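Local coordinates for protein KLLA0E08119p (Kluyveromyces lactis, PDB 3VA7) that probably catalyses the ATP-dependent, biotin-mediated carboxylation of urea to urea-1-carboxylate, and in its full-length form the hydrolysis of that product, at residues 696-701 against 1200-1205. Residues are numbered along the deposited sequence; the frame is centred on the assembly and turned at random.
Sequences NSNRFG and AMKTEM. With BTI (5-(hexahydro-2-oxo-1H-thieno[3,4-D]imidazol-6-yl)pentanal), chain B.
Lys1202, the biotinylated lysine, lays its methylene chain nearly perpendicular across the Asn698 amide, with Asn698 OD1 beside Lys1202 CE. The side chains of Lys1202 and Phe700 run antiparallel past each other. Lys1202 leaves the tip of the type I' hairpin turn Ala1200–Thr1203 in the biotin-carrier domain. Beyond CG the chain is extended (chi2 -158°, chi4 177°), which carries NZ to the type I turn Asn698–Gly701 of the carboxyltransferase domain. There NZ is joined to C11 of the biotinyl group by a covalent bond of 1.3 Å. The same nitrogen gives a weak hydrogen bond to Gly701 O at 3.3 Å.

Asn696 holds the hairpin at its tip. Its OD1 accepts from Lys1202 N at 3.0 Å, with the donor above the carbonyl plane. Asn696 ND2 is hydrogen-bonded to Glu1199. Beside it, CB and CG of Met1201 lie against Ser697 O, each at 3.5 Å.

Asn698 OD1 closes an Asx turn by accepting from Phe700 N at 3.1 Å. The ND2 of the same amide sits above one face of the Phe700 ring, nearer the ring's edge than its centre. The ring also meets Lys1202 CD obliquely and packs on Pro1041.

Asn737 and Gly755 bind the biotinyl group further along. As an amide, NZ carries no charge and offers a single N-H, here used in a weak bond. The side chain is therefore placed mainly by packing, consistent with a carrier domain docked for carboxyl transfer.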
ATOM      1  N   ASN A 696     -19.151   2.426  15.705  1.00 30.14           N
ATOM      2  CA  ASN A 696     -18.214   1.633  14.954  1.00 29.57           C
ATOM      3  C   ASN A 696     -18.677   1.296  13.514  1.00 29.88           C
ATOM      4  O   ASN A 696     -19.005   0.134  13.209  1.00 30.06           O
ATOM      5  CB  ASN A 696     -17.860   0.358  15.743  1.00 28.67           C
ATOM      6  CG  ASN A 696     -16.678   0.584  16.718  1.00 30.17           C
ATOM      7  OD1 ASN A 696     -15.899   1.558  16.563  1.00 29.26           O
ATOM      8  ND2 ASN A 696     -16.546  -0.301  17.727  1.00 27.54           N
ATOM      9  N   SER A 697     -18.675   2.290  12.629  1.00 28.54           N
ATOM     10  CA  SER A 697     -19.038   2.047  11.244  1.00 28.37           C
ATOM     11  C   SER A 697     -18.003   2.699  10.383  1.00 27.95           C
ATOM     12  O   SER A 697     -17.533   3.750  10.742  1.00 28.97           O
ATOM     13  CB  SER A 697     -20.395   2.657  10.917  1.00 28.55           C
ATOM     14  OG  SER A 697     -21.441   1.968  11.555  1.00 30.52           O
ATOM     15  N   ASN A 698     -17.626   2.087   9.270  1.00 26.69           N
ATOM     16  CA  ASN A 698     -16.670   2.706   8.335  1.00 27.50           C
ATOM     17  C   ASN A 698     -16.741   1.961   7.008  1.00 27.34           C
ATOM     18  O   ASN A 698     -17.675   1.180   6.801  1.00 27.58           O
ATOM     19  CB  ASN A 698     -15.221   2.801   8.849  1.00 25.94           C
ATOM     20  CG  ASN A 698     -14.577   1.445   9.095  1.00 29.20           C
ATOM     21  OD1 ASN A 698     -15.214   0.396   9.051  1.00 33.15           O
ATOM     22  ND2 ASN A 698     -13.292   1.464   9.377  1.00 33.21           N
ATOM     23  N   ARG A 699     -15.769   2.177   6.127  1.00 26.21           N
ATOM     24  CA  ARG A 699     -15.842   1.541   4.843  1.00 25.24           C
ATOM     25  C   ARG A 699     -15.759   0.010   4.922  1.00 26.02           C
ATOM     26  O   ARG A 699     -16.128  -0.683   3.952  1.00 26.78           O
ATOM     27  CB  ARG A 699     -14.808   2.126   3.914  1.00 24.95           C
ATOM     28  CG  ARG A 699     -15.088   3.597   3.543  1.00 25.75           C
ATOM     29  CD  ARG A 699     -13.839   4.212   2.844  1.00 27.59           C
ATOM     30  NE  ARG A 699     -13.349   3.321   1.786  1.00 27.60           N
ATOM     31  CZ  ARG A 699     -13.705   3.359   0.497  1.00 26.66           C
ATOM     32  NH1 ARG A 699     -14.534   4.305   0.029  1.00 23.65           N
ATOM     33  NH2 ARG A 699     -13.164   2.471  -0.348  1.00 26.45           N
ATOM     34  N   PHE A 700     -15.375  -0.554   6.070  1.00 25.35           N
ATOM     35  CA  PHE A 700     -15.364  -2.012   6.129  1.00 26.18           C
ATOM     36  C   PHE A 700     -16.792  -2.490   6.237  1.00 27.69           C
ATOM     37  O   PHE A 700     -17.098  -3.649   5.875  1.00 28.57           O
ATOM     38  CB  PHE A 700     -14.532  -2.642   7.298  1.00 26.33           C
ATOM     39  CG  PHE A 700     -13.157  -2.052   7.504  1.00 24.81           C
ATOM     40  CD1 PHE A 700     -12.664  -1.890   8.786  1.00 27.01           C
ATOM     41  CD2 PHE A 700     -12.374  -1.649   6.441  1.00 28.10           C
ATOM     42  CE1 PHE A 700     -11.401  -1.371   9.012  1.00 27.63           C
ATOM     43  CE2 PHE A 700     -11.098  -1.078   6.657  1.00 30.95           C
ATOM     44  CZ  PHE A 700     -10.629  -0.945   7.941  1.00 30.34           C
ATOM     45  N   GLY A 701     -17.670  -1.625   6.756  1.00 28.23           N
ATOM     46  CA  GLY A 701     -19.022  -2.030   7.045  1.00 28.38           C
ATOM     47  C   GLY A 701     -19.669  -1.139   8.078  1.00 29.22           C
ATOM     48  O   GLY A 701     -18.996  -0.505   8.867  1.00 29.83           O
ATOM     49  N   ALA A1200     -13.734   5.543  17.816  1.00 32.87           N
ATOM     50  CA  ALA A1200     -14.733   6.033  16.866  1.00 32.62           C
ATOM     51  C   ALA A1200     -14.463   5.403  15.504  1.00 33.52           C
ATOM     52  O   ALA A1200     -13.325   5.462  14.998  1.00 34.00           O
ATOM     53  CB  ALA A1200     -14.646   7.508  16.747  1.00 32.15           C
ATOM     54  N   MET A1201     -15.485   4.802  14.885  1.00 33.63           N
ATOM     55  CA  MET A1201     -15.337   4.314  13.511  1.00 32.87           C
ATOM     56  C   MET A1201     -14.174   3.356  13.404  1.00 33.16           C
ATOM     57  O   MET A1201     -13.373   3.468  12.481  1.00 32.80           O
ATOM     58  CB  MET A1201     -15.132   5.470  12.555  1.00 32.02           C
ATOM     59  CG  MET A1201     -16.270   6.441  12.563  1.00 33.12           C
ATOM     60  SD  MET A1201     -15.873   7.829  11.487  1.00 37.89           S
ATOM     61  CE  MET A1201     -15.184   8.981  12.671  1.00 35.78           C
ATOM     62  N   LYS A1202     -14.098   2.419  14.368  1.00 34.05           N
ATOM     63  CA  LYS A1202     -13.088   1.369  14.431  1.00 34.40           C
ATOM     64  C   LYS A1202     -11.653   1.885  14.513  1.00 36.20           C
ATOM     65  O   LYS A1202     -10.703   1.163  14.204  1.00 37.94           O
ATOM     66  CB  LYS A1202     -13.244   0.447  13.230  1.00 33.75           C
ATOM     67  CG  LYS A1202     -14.691   0.111  12.959  1.00 31.93           C
ATOM     68  CD  LYS A1202     -14.911  -1.156  12.169  1.00 25.70           C
ATOM     69  CE  LYS A1202     -16.272  -1.020  11.523  1.00 26.21           C
ATOM     70  NZ  LYS A1202     -16.734  -2.098  10.611  1.00 23.72           N
ATOM     71  N   THR A1203     -11.488   3.134  14.909  1.00 37.23           N
ATOM     72  CA  THR A1203     -10.180   3.743  14.993  1.00 38.54           C
ATOM     73  C   THR A1203      -9.922   4.203  16.390  1.00 39.05           C
ATOM     74  O   THR A1203     -10.831   4.624  17.057  1.00 39.21           O
ATOM     75  CB  THR A1203     -10.145   4.929  14.138  1.00 38.30           C
ATOM     76  OG1 THR A1203     -10.566   4.502  12.870  1.00 39.56           O
ATOM     77  CG2 THR A1203      -8.745   5.450  13.986  1.00 40.29           C
ATOM     78  N   GLU A1204      -8.670   4.104  16.814  1.00 40.49           N
ATOM     79  CA  GLU A1204      -8.227   4.610  18.094  1.00 41.57           C
ATOM     80  C   GLU A1204      -8.100   6.134  17.944  1.00 42.42           C
ATOM     81  O   GLU A1204      -7.164   6.611  17.317  1.00 42.79           O
ATOM     82  CB  GLU A1204      -6.907   3.942  18.430  1.00 41.06           C
ATOM     83  CG  GLU A1204      -5.971   4.752  19.286  1.00 42.61           C
ATOM     84  CD  GLU A1204      -4.897   3.928  19.973  1.00 42.67           C
ATOM     85  OE1 GLU A1204      -4.061   4.542  20.671  1.00 44.09           O
ATOM     86  OE2 GLU A1204      -4.868   2.686  19.826  1.00 43.01           O
ATOM     87  N   MET A1205      -9.072   6.882  18.471  1.00 43.23           N
ATOM     88  CA  MET A1205      -9.116   8.362  18.320  1.00 45.12           C
ATOM     89  C   MET A1205      -8.581   9.119  19.562  1.00 45.32           C
ATOM     90  O   MET A1205      -9.164   9.091  20.695  1.00 44.20           O
ATOM     91  CB  MET A1205     -10.535   8.864  18.015  1.00 45.68           C
ATOM     92  CG  MET A1205     -11.044   8.655  16.605  1.00 50.24           C
ATOM     93  SD  MET A1205     -10.857  10.148  15.641  1.00 57.77           S
ATOM     94  CE  MET A1205      -9.308   9.869  14.741  1.00 59.30           C
TER
HETATM   95  C11 BTI B1901     -16.834  -3.398  10.909  1.00 25.60           C
HETATM   96  O11 BTI B1901     -16.476  -3.838  12.045  1.00 24.16           O
HETATM   97  C10 BTI B1901     -17.197  -4.288   9.682  1.00 21.46           C
HETATM   98  C9  BTI B1901     -16.970  -5.764  10.005  1.00 18.39           C
HETATM   99  C8  BTI B1901     -17.572  -6.762   9.025  1.00 21.52           C
HETATM  100  C7  BTI B1901     -17.781  -8.184   9.584  1.00 20.98           C
HETATM  101  C2  BTI B1901     -16.579  -8.786  10.282  1.00 22.09           C
HETATM  102  S1  BTI B1901     -15.163  -8.915   9.230  1.00 26.18           S
HETATM  103  C6  BTI B1901     -14.431 -10.214  10.161  1.00 24.36           C
HETATM  104  C5  BTI B1901     -15.534 -10.956  10.882  1.00 25.05           C
HETATM  105  N3  BTI B1901     -15.739 -12.100  10.032  1.00 23.28           N
HETATM  106  C3  BTI B1901     -16.887 -12.026   9.412  1.00 25.41           C
HETATM  107  O3  BTI B1901     -17.342 -12.970   8.613  1.00 28.17           O
HETATM  108  N2  BTI B1901     -17.548 -10.929   9.716  1.00 26.61           N
HETATM  109  C4  BTI B1901     -16.862 -10.195  10.774  1.00 25.69           C